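PDB 2OZT: Tlr1174 protein from Synechococcus elongatus, which catalyses the dehydration of 2-succinyl-6-hydroxy-2,4-cyclohexadiene-1-carboxylate to 2-succinylbenzoate, a step toward phylloquinone. Local coordinates for residues W137-M142 with L164-N169; V195-P200 with D221-S226. One frame throughout, in Å; residues are numbered along the deposited sequence.

Contacts 1 and 2 lie side by side in the C-terminal barrel domain of this monomeric enolase-superfamily enzyme, their centres about 12 Å apart. Along the chain they come in series: contact 1 pairs the ends of strands 134-138 and 163-167, and contact 2 joins the end of strand 192-196 to the loop after strand 218-220. Strands 163-167 and 192-196 are neighbours in the parallel sheet, so the contacts meet through probable backbone hydrogen bonds, Leu166 O to Glu196 N and Ala168 N to Glu196 O. Both reach the sodium ion: contact 1 supplies Asp167, contact 2 Asp221 and Glu222. This site thus draws on strand 163-167 and the loop after 218-220, with Glu196, a magnesium ligand, close by.

Contact 1: residues W137-M142 with L164-N169; sequences WKVGVM and LRLDAN. With NA (sodium ion), chain D; PO4 (phosphate ion), chain B.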
ATOM      1  N   TRP A 137      -0.115  10.681  10.524  1.00 13.85           N
ATOM      2  CA  TRP A 137      -1.232  11.073  11.386  1.00 14.87           C
ATOM      3  C   TRP A 137      -2.447  11.388  10.521  1.00 13.89           C
ATOM      4  O   TRP A 137      -2.325  12.060   9.489  1.00 14.87           O
ATOM      5  CB  TRP A 137      -0.827  12.331  12.172  1.00 13.89           C
ATOM      6  CG  TRP A 137      -1.903  12.886  13.107  1.00 14.82           C
ATOM      7  CD1 TRP A 137      -2.731  12.167  13.921  1.00 14.60           C
ATOM      8  CD2 TRP A 137      -2.222  14.262  13.303  1.00 16.88           C
ATOM      9  NE1 TRP A 137      -3.574  13.028  14.609  1.00 16.37           N
ATOM     10  CE2 TRP A 137      -3.285  14.311  14.236  1.00 15.11           C
ATOM     11  CE3 TRP A 137      -1.724  15.465  12.771  1.00 17.05           C
ATOM     12  CZ2 TRP A 137      -3.855  15.527  14.677  1.00 17.85           C
ATOM     13  CZ3 TRP A 137      -2.315  16.680  13.200  1.00 15.64           C
ATOM     14  CH2 TRP A 137      -3.369  16.690  14.147  1.00 16.87           C
ATOM     15  N   LYS A 138      -3.601  10.889  10.939  1.00 15.33           N
ATOM     16  CA  LYS A 138      -4.862  11.109  10.236  1.00 16.76           C
ATOM     17  C   LYS A 138      -5.388  12.490  10.530  1.00 16.46           C
ATOM     18  O   LYS A 138      -5.514  12.877  11.703  1.00 17.97           O
ATOM     19  CB  LYS A 138      -5.871  10.046  10.700  1.00 18.59           C
ATOM     20  CG  LYS A 138      -7.129   9.961   9.872  1.00 20.83           C
ATOM     21  CD  LYS A 138      -8.040   8.860  10.402  1.00 26.57           C
ATOM     22  CE  LYS A 138      -9.154   8.565   9.419  1.00 29.97           C
ATOM     23  NZ  LYS A 138      -9.970   7.424   9.965  1.00 32.17           N
ATOM     24  N   VAL A 139      -5.653  13.230   9.445  1.00 15.08           N
ATOM     25  CA  VAL A 139      -6.259  14.567   9.529  1.00 15.66           C
ATOM     26  C   VAL A 139      -7.543  14.616   8.697  1.00 16.72           C
ATOM     27  O   VAL A 139      -7.931  13.657   8.011  1.00 17.44           O
ATOM     28  CB  VAL A 139      -5.282  15.686   9.131  1.00 15.10           C
ATOM     29  CG1 VAL A 139      -4.093  15.723  10.065  1.00 17.10           C
ATOM     30  CG2 VAL A 139      -4.762  15.445   7.698  1.00 16.47           C
ATOM     31  N   GLY A 140      -8.236  15.750   8.802  1.00 16.71           N
ATOM     32  CA  GLY A 140      -9.565  15.860   8.177  1.00 16.14           C
ATOM     33  C   GLY A 140     -10.684  15.238   8.985  1.00 18.09           C
ATOM     34  O   GLY A 140     -11.779  15.004   8.433  1.00 19.16           O
ATOM     35  N   VAL A 141     -10.424  14.982  10.271  1.00 17.71           N
ATOM     36  CA  VAL A 141     -11.427  14.381  11.172  1.00 20.61           C
ATOM     37  C   VAL A 141     -12.052  15.438  12.070  1.00 22.26           C
ATOM     38  O   VAL A 141     -13.277  15.443  12.236  1.00 23.08           O
ATOM     39  CB  VAL A 141     -10.775  13.268  12.029  1.00 20.82           C
ATOM     40  CG1 VAL A 141     -11.744  12.742  13.110  1.00 22.14           C
ATOM     41  CG2 VAL A 141     -10.285  12.117  11.140  1.00 20.89           C
HETATM   42  N   MSE A 142     -11.215  16.274  12.685  1.00 22.37           N
HETATM   43  CA  MSE A 142     -11.708  17.387  13.523  1.00 24.68           C
HETATM   44  C   MSE A 142     -11.669  18.648  12.674  1.00 23.42           C
HETATM   45  O   MSE A 142     -11.331  18.589  11.495  1.00 24.89           O
HETATM   46  CB  MSE A 142     -10.835  17.566  14.763  1.00 25.03           C
HETATM   47  CG  MSE A 142     -10.592  16.276  15.550  1.00 31.16           C
HETATM   48 SE   MSE A 142      -9.606  16.662  17.118  1.00 43.84          SE
HETATM   49  CE  MSE A 142      -8.349  17.932  16.423  1.00 39.29           C
ATOM     50  N   LEU A 164       7.055  13.346   9.587  1.00 13.66           N
ATOM     51  CA  LEU A 164       5.619  13.221   9.780  1.00 13.90           C
ATOM     52  C   LEU A 164       4.870  13.388   8.454  1.00 14.60           C
ATOM     53  O   LEU A 164       5.145  14.331   7.702  1.00 14.85           O
ATOM     54  CB  LEU A 164       5.198  14.323  10.779  1.00 14.82           C
ATOM     55  CG  LEU A 164       3.712  14.355  11.040  1.00 15.06           C
ATOM     56  CD1 LEU A 164       3.186  13.039  11.677  1.00 15.47           C
ATOM     57  CD2 LEU A 164       3.450  15.604  11.916  1.00 17.89           C
ATOM     58  N   ARG A 165       3.997  12.429   8.163  1.00 12.57           N
ATOM     59  CA  ARG A 165       3.084  12.457   7.013  1.00 13.34           C
ATOM     60  C   ARG A 165       1.699  12.806   7.522  1.00 13.84           C
ATOM     61  O   ARG A 165       1.312  12.328   8.608  1.00 14.65           O
ATOM     62  CB  ARG A 165       3.070  11.055   6.351  1.00 13.37           C
ATOM     63  CG  ARG A 165       4.431  10.573   5.845  1.00 14.14           C
ATOM     64  CD  ARG A 165       4.440   9.086   5.651  1.00 14.21           C
ATOM     65  NE  ARG A 165       5.781   8.704   5.208  1.00 13.43           N
ATOM     66  CZ  ARG A 165       6.132   7.450   4.865  1.00 12.69           C
ATOM     67  NH1 ARG A 165       5.247   6.449   4.916  1.00 13.92           N
ATOM     68  NH2 ARG A 165       7.395   7.217   4.478  1.00 14.85           N
ATOM     69  N   LEU A 166       0.967  13.646   6.793  1.00 13.18           N
ATOM     70  CA  LEU A 166      -0.399  13.982   7.205  1.00 13.70           C
ATOM     71  C   LEU A 166      -1.361  13.348   6.215  1.00 14.28           C
ATOM     72  O   LEU A 166      -1.318  13.698   5.034  1.00 16.17           O
ATOM     73  CB  LEU A 166      -0.604  15.489   7.204  1.00 13.79           C
ATOM     74  CG  LEU A 166       0.379  16.243   8.086  1.00 14.31           C
ATOM     75  CD1 LEU A 166       0.128  17.775   7.933  1.00 18.41           C
ATOM     76  CD2 LEU A 166       0.289  15.788   9.526  1.00 14.71           C
ATOM     77  N   ASP A 167      -2.248  12.472   6.660  1.00 13.44           N
ATOM     78  CA  ASP A 167      -3.113  11.773   5.732  1.00 14.65           C
ATOM     79  C   ASP A 167      -4.540  12.282   5.835  1.00 14.88           C
ATOM     80  O   ASP A 167      -5.223  11.991   6.817  1.00 13.36           O
ATOM     81  CB  ASP A 167      -3.050  10.271   6.028  1.00 15.84           C
ATOM     82  CG  ASP A 167      -3.663   9.432   4.928  1.00 16.59           C
ATOM     83  OD1 ASP A 167      -4.215   9.973   3.920  1.00 16.48           O
ATOM     84  OD2 ASP A 167      -3.610   8.170   5.010  1.00 18.68           O
ATOM     85  N   ALA A 168      -4.978  12.986   4.791  1.00 13.94           N
ATOM     86  CA  ALA A 168      -6.341  13.465   4.767  1.00 14.74           C
ATOM     87  C   ALA A 168      -7.352  12.481   4.195  1.00 14.44           C
ATOM     88  O   ALA A 168      -8.584  12.696   4.332  1.00 15.48           O
ATOM     89  CB  ALA A 168      -6.406  14.777   4.009  1.00 16.07           C
ATOM     90  N   ASN A 169      -6.889  11.421   3.515  1.00 13.55           N
ATOM     91  CA  ASN A 169      -7.795  10.429   2.932  1.00 14.82           C
ATOM     92  C   ASN A 169      -8.886  11.041   2.076  1.00 15.21           C
ATOM     93  O   ASN A 169     -10.016  10.546   2.028  1.00 16.61           O
ATOM     94  CB  ASN A 169      -8.394   9.513   4.004  1.00 15.28           C
ATOM     95  CG  ASN A 169      -7.337   8.747   4.736  1.00 19.43           C
ATOM     96  OD1 ASN A 169      -7.020   9.053   5.883  1.00 22.71           O
ATOM     97  ND2 ASN A 169      -6.759   7.757   4.061  1.00 20.03           N
TER
HETATM   98 NA    NA D 701      -4.584   8.564   1.852  1.00 25.98          NA
HETATM   99  P   PO4 B 601      10.998   8.669   5.234  1.00 26.40           P
HETATM  100  O1  PO4 B 601      11.151   7.380   5.980  1.00 27.63           O
HETATM  101  O2  PO4 B 601       9.756   8.527   4.425  1.00 25.75           O
HETATM  102  O3  PO4 B 601      10.817   9.786   6.264  1.00 27.11           O
HETATM  103  O4  PO4 B 601      12.076   9.185   4.299  1.00 25.55           O
HETATM  104  O   HOH W   1      -8.535  11.125   7.250  1.00 23.40           O
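Trp137 and Leu166 pack on one face of the sheet, where CD2 of the leucine lies at the edge of the indole, 3.8 Å from CE3. The ring is put there by a first torsion that sets CG opposite the backbone N (chi1 179°). Leu164 CD1 extends this apolar layer, reaching Trp137 CB at 4.1 Å. Val139 serves two neighbours: its CG1 leans over one face of the indole, offset toward the rim, while CG2 rests against Leu166 CB and Ala168 CB. Helix 144-157 packs on this layer through Ile150 and Leu151.

These are the two strands of a right-handed beta-alpha-beta unit of the enolase-superfamily barrel, joined as parallel neighbours. Three nearly straight bonds hold them: Trp137 N to Arg165 O, Asp167 N to Trp137 O, and Val139 N to Asp167 O, each 2.9 Å.

On the other face, Lys138, the predicted proton donor, stretches out fully, its CG passing 4.1 Å from Asn169 OD1. Asp167 binds the sodium ion through OD1 at 2.5 Å, and OD2 forms a salt bridge with Lys136. Asn169 N reaches the same OD1 at 3.1 Å from above the carboxylate plane, which makes an Asx turn. Water 1 bridges Val139 O and Asn169 OD1.

Arg165, extended, carries its guanidinium to a phosphate ion, probably from the crystallisation liquor, where NH2 donates to O2 in the guanidinium plane at 2.7 Å. NE forms a salt bridge with Glu193, and NH2 also bonds Ala295 O. A leucine here would probably leave Glu193 without its charged mate and Ala295 O without this donor.

Contact 2: residues V195-P200 with D221-S226; sequences VEQPLP and DESVVS. With NA (sodium ion), chain D.
Gln197 plugs its side-chain amide into the turn that begins at Asp221, and this is where the contact is tight. OE1 accepts two backbone N-H groups: that of Asp221 at 2.8 Å, nearly in line with the C=O bond, and that of Ser223 at 3.1 Å, coming from above the amide plane. NE2 spends its hydrogens close to that plane, one on Ser223 OG at 2.9 Å and the other on Leu199 O, a backbone oxygen of its own segment. Four bonds therefore fix the rotation of the amide. A bend at chi2 (77°) turns it toward the loop, and CG is left 3.2 Å from Glu222 OE1. The receiving backbone is a type I beta turn from Asp221 to Val224, closed by Val224 N to Asp221 O.

This is the mouth of the enolase-superfamily barrel, where acidic residues at the ends of the third, fourth and fifth strands gather round the metal. Asp221 OD2 and Glu222 OE1 each bind the sodium ion at 2.7 Å, and Asp167 adds the third protein ligand.

Where four hydrogen bonds grip the amide, none joins Glu196 to Asp221 on the metal side. Glu196, a magnesium ligand, does not bind the sodium here; its OE2 lies 2.9 Å from Asp221 OD2, the carboxylate planes turned 50° apart. Such acidic crowding is likely to be eased by the cation and by Lys245, the predicted proton acceptor, which forms a salt bridge with Asp221 OD1. Glu222 beside them is partly exposed, its OE2 taking a hydrogen bond from Asn169 and its side chain touching Trp53.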
ATOM      1  N   VAL A 195       1.666  15.907   2.593  1.00 12.58           N
ATOM      2  CA  VAL A 195       0.246  15.742   2.846  1.00 12.36           C
ATOM      3  C   VAL A 195      -0.260  14.680   1.856  1.00 13.05           C
ATOM      4  O   VAL A 195      -0.076  14.813   0.651  1.00 14.36           O
ATOM      5  CB  VAL A 195      -0.543  17.087   2.700  1.00 13.72           C
ATOM      6  CG1 VAL A 195      -2.015  16.822   2.874  1.00 15.67           C
ATOM      7  CG2 VAL A 195      -0.044  18.151   3.692  1.00 16.56           C
ATOM      8  N   GLU A 196      -0.895  13.661   2.393  1.00 13.59           N
ATOM      9  CA  GLU A 196      -1.362  12.541   1.585  1.00 12.89           C
ATOM     10  C   GLU A 196      -2.827  12.700   1.206  1.00 13.37           C
ATOM     11  O   GLU A 196      -3.667  12.945   2.091  1.00 13.60           O
ATOM     12  CB  GLU A 196      -1.167  11.231   2.350  1.00 13.07           C
ATOM     13  CG  GLU A 196      -1.445   9.977   1.544  1.00 15.92           C
ATOM     14  CD  GLU A 196      -1.030   8.749   2.327  1.00 20.00           C
ATOM     15  OE1 GLU A 196      -0.474   8.913   3.418  1.00 21.76           O
ATOM     16  OE2 GLU A 196      -1.221   7.623   1.827  1.00 20.05           O
ATOM     17  N   GLN A 197      -3.110  12.684  -0.106  1.00 12.40           N
ATOM     18  CA  GLN A 197      -4.492  12.716  -0.622  1.00 13.00           C
ATOM     19  C   GLN A 197      -5.351  13.850  -0.010  1.00 13.46           C
ATOM     20  O   GLN A 197      -6.350  13.585   0.645  1.00 13.75           O
ATOM     21  CB  GLN A 197      -5.159  11.329  -0.523  1.00 14.07           C
ATOM     22  CG  GLN A 197      -6.334  11.175  -1.497  1.00 14.01           C
ATOM     23  CD  GLN A 197      -5.898  10.933  -2.913  1.00 14.04           C
ATOM     24  OE1 GLN A 197      -4.978  10.126  -3.172  1.00 14.77           O
ATOM     25  NE2 GLN A 197      -6.525  11.613  -3.873  1.00 13.62           N
ATOM     26  N   PRO A 198      -4.945  15.099  -0.255  1.00 13.31           N
ATOM     27  CA  PRO A 198      -5.755  16.155   0.367  1.00 14.10           C
ATOM     28  C   PRO A 198      -7.167  16.221  -0.186  1.00 15.13           C
ATOM     29  O   PRO A 198      -8.102  16.572   0.568  1.00 17.28           O
ATOM     30  CB  PRO A 198      -4.971  17.427   0.057  1.00 15.05           C
ATOM     31  CG  PRO A 198      -4.145  17.117  -1.145  1.00 14.14           C
ATOM     32  CD  PRO A 198      -3.762  15.639  -0.931  1.00 13.63           C
ATOM     33  N   LEU A 199      -7.353  15.842  -1.441  1.00 13.75           N
ATOM     34  CA  LEU A 199      -8.681  15.925  -2.088  1.00 14.20           C
ATOM     35  C   LEU A 199      -9.065  14.552  -2.580  1.00 14.33           C
ATOM     36  O   LEU A 199      -8.172  13.732  -2.817  1.00 15.39           O
ATOM     37  CB  LEU A 199      -8.651  16.917  -3.269  1.00 15.46           C
ATOM     38  CG  LEU A 199      -8.223  18.364  -2.976  1.00 15.07           C
ATOM     39  CD1 LEU A 199      -8.116  19.131  -4.281  1.00 14.69           C
ATOM     40  CD2 LEU A 199      -9.255  18.985  -2.052  1.00 17.20           C
ATOM     41  N   PRO A 200     -10.363  14.311  -2.782  1.00 14.54           N
ATOM     42  CA  PRO A 200     -10.779  13.010  -3.325  1.00 15.51           C
ATOM     43  C   PRO A 200     -10.294  12.865  -4.761  1.00 15.77           C
ATOM     44  O   PRO A 200     -10.021  13.832  -5.443  1.00 15.17           O
ATOM     45  CB  PRO A 200     -12.313  13.036  -3.245  1.00 17.58           C
ATOM     46  CG  PRO A 200     -12.695  14.479  -3.095  1.00 17.85           C
ATOM     47  CD  PRO A 200     -11.497  15.229  -2.526  1.00 16.20           C
ATOM     48  N   ASP A 221      -2.636   8.575  -3.031  1.00 12.92           N
ATOM     49  CA  ASP A 221      -2.846   7.249  -2.408  1.00 13.36           C
ATOM     50  C   ASP A 221      -4.104   6.670  -3.030  1.00 14.28           C
ATOM     51  O   ASP A 221      -4.008   5.821  -3.914  1.00 14.12           O
ATOM     52  CB  ASP A 221      -2.924   7.406  -0.881  1.00 14.88           C
ATOM     53  CG  ASP A 221      -3.135   6.101  -0.147  1.00 17.57           C
ATOM     54  OD1 ASP A 221      -2.812   5.004  -0.678  1.00 15.84           O
ATOM     55  OD2 ASP A 221      -3.631   6.138   1.008  1.00 17.80           O
ATOM     56  N   GLU A 222      -5.279   7.110  -2.596  1.00 14.68           N
ATOM     57  CA  GLU A 222      -6.521   6.657  -3.209  1.00 14.44           C
ATOM     58  C   GLU A 222      -6.519   6.890  -4.707  1.00 15.15           C
ATOM     59  O   GLU A 222      -7.135   6.110  -5.464  1.00 15.66           O
ATOM     60  CB  GLU A 222      -7.710   7.381  -2.553  1.00 14.99           C
ATOM     61  CG  GLU A 222      -8.056   6.909  -1.112  1.00 16.27           C
ATOM     62  CD  GLU A 222      -7.300   7.582   0.032  1.00 16.25           C
ATOM     63  OE1 GLU A 222      -6.277   8.254  -0.207  1.00 16.10           O
ATOM     64  OE2 GLU A 222      -7.715   7.392   1.229  1.00 18.56           O
ATOM     65  N   SER A 223      -5.791   7.912  -5.164  1.00 13.34           N
ATOM     66  CA  SER A 223      -5.725   8.196  -6.589  1.00 14.89           C
ATOM     67  C   SER A 223      -4.898   7.209  -7.402  1.00 15.54           C
ATOM     68  O   SER A 223      -5.031   7.188  -8.650  1.00 15.82           O
ATOM     69  CB  SER A 223      -5.150   9.600  -6.838  1.00 13.93           C
ATOM     70  OG  SER A 223      -6.098  10.635  -6.537  1.00 15.68           O
ATOM     71  N   VAL A 224      -4.008   6.473  -6.721  1.00 15.53           N
ATOM     72  CA  VAL A 224      -3.094   5.571  -7.430  1.00 15.84           C
ATOM     73  C   VAL A 224      -3.156   4.142  -6.894  1.00 16.92           C
ATOM     74  O   VAL A 224      -2.460   3.780  -5.964  1.00 17.52           O
ATOM     75  CB  VAL A 224      -1.637   6.105  -7.532  1.00 16.10           C
ATOM     76  CG1 VAL A 224      -1.578   7.329  -8.490  1.00 16.08           C
ATOM     77  CG2 VAL A 224      -1.046   6.494  -6.172  1.00 15.28           C
ATOM     78  N   VAL A 225      -4.025   3.356  -7.491  1.00 16.75           N
ATOM     79  CA  VAL A 225      -4.169   1.946  -7.127  1.00 16.80           C
ATOM     80  C   VAL A 225      -3.437   1.066  -8.157  1.00 16.52           C
ATOM     81  O   VAL A 225      -2.516   0.298  -7.822  1.00 17.18           O
ATOM     82  CB  VAL A 225      -5.661   1.598  -7.003  1.00 16.30           C
ATOM     83  CG1 VAL A 225      -5.852   0.083  -6.723  1.00 16.99           C
ATOM     84  CG2 VAL A 225      -6.310   2.474  -5.891  1.00 20.96           C
ATOM     85  N   SER A 226      -3.813   1.221  -9.413  1.00 16.76           N
ATOM     86  CA  SER A 226      -3.279   0.385 -10.495  1.00 16.67           C
ATOM     87  C   SER A 226      -2.119   1.030 -11.237  1.00 15.96           C
ATOM     88  O   SER A 226      -1.915   2.262 -11.174  1.00 15.98           O
ATOM     89  CB  SER A 226      -4.389   0.111 -11.517  1.00 16.10           C
ATOM     90  OG  SER A 226      -4.723   1.336 -12.184  1.00 19.64           O
TER
HETATM   91 NA    NA D 701      -4.584   8.564   1.852  1.00 25.98          NA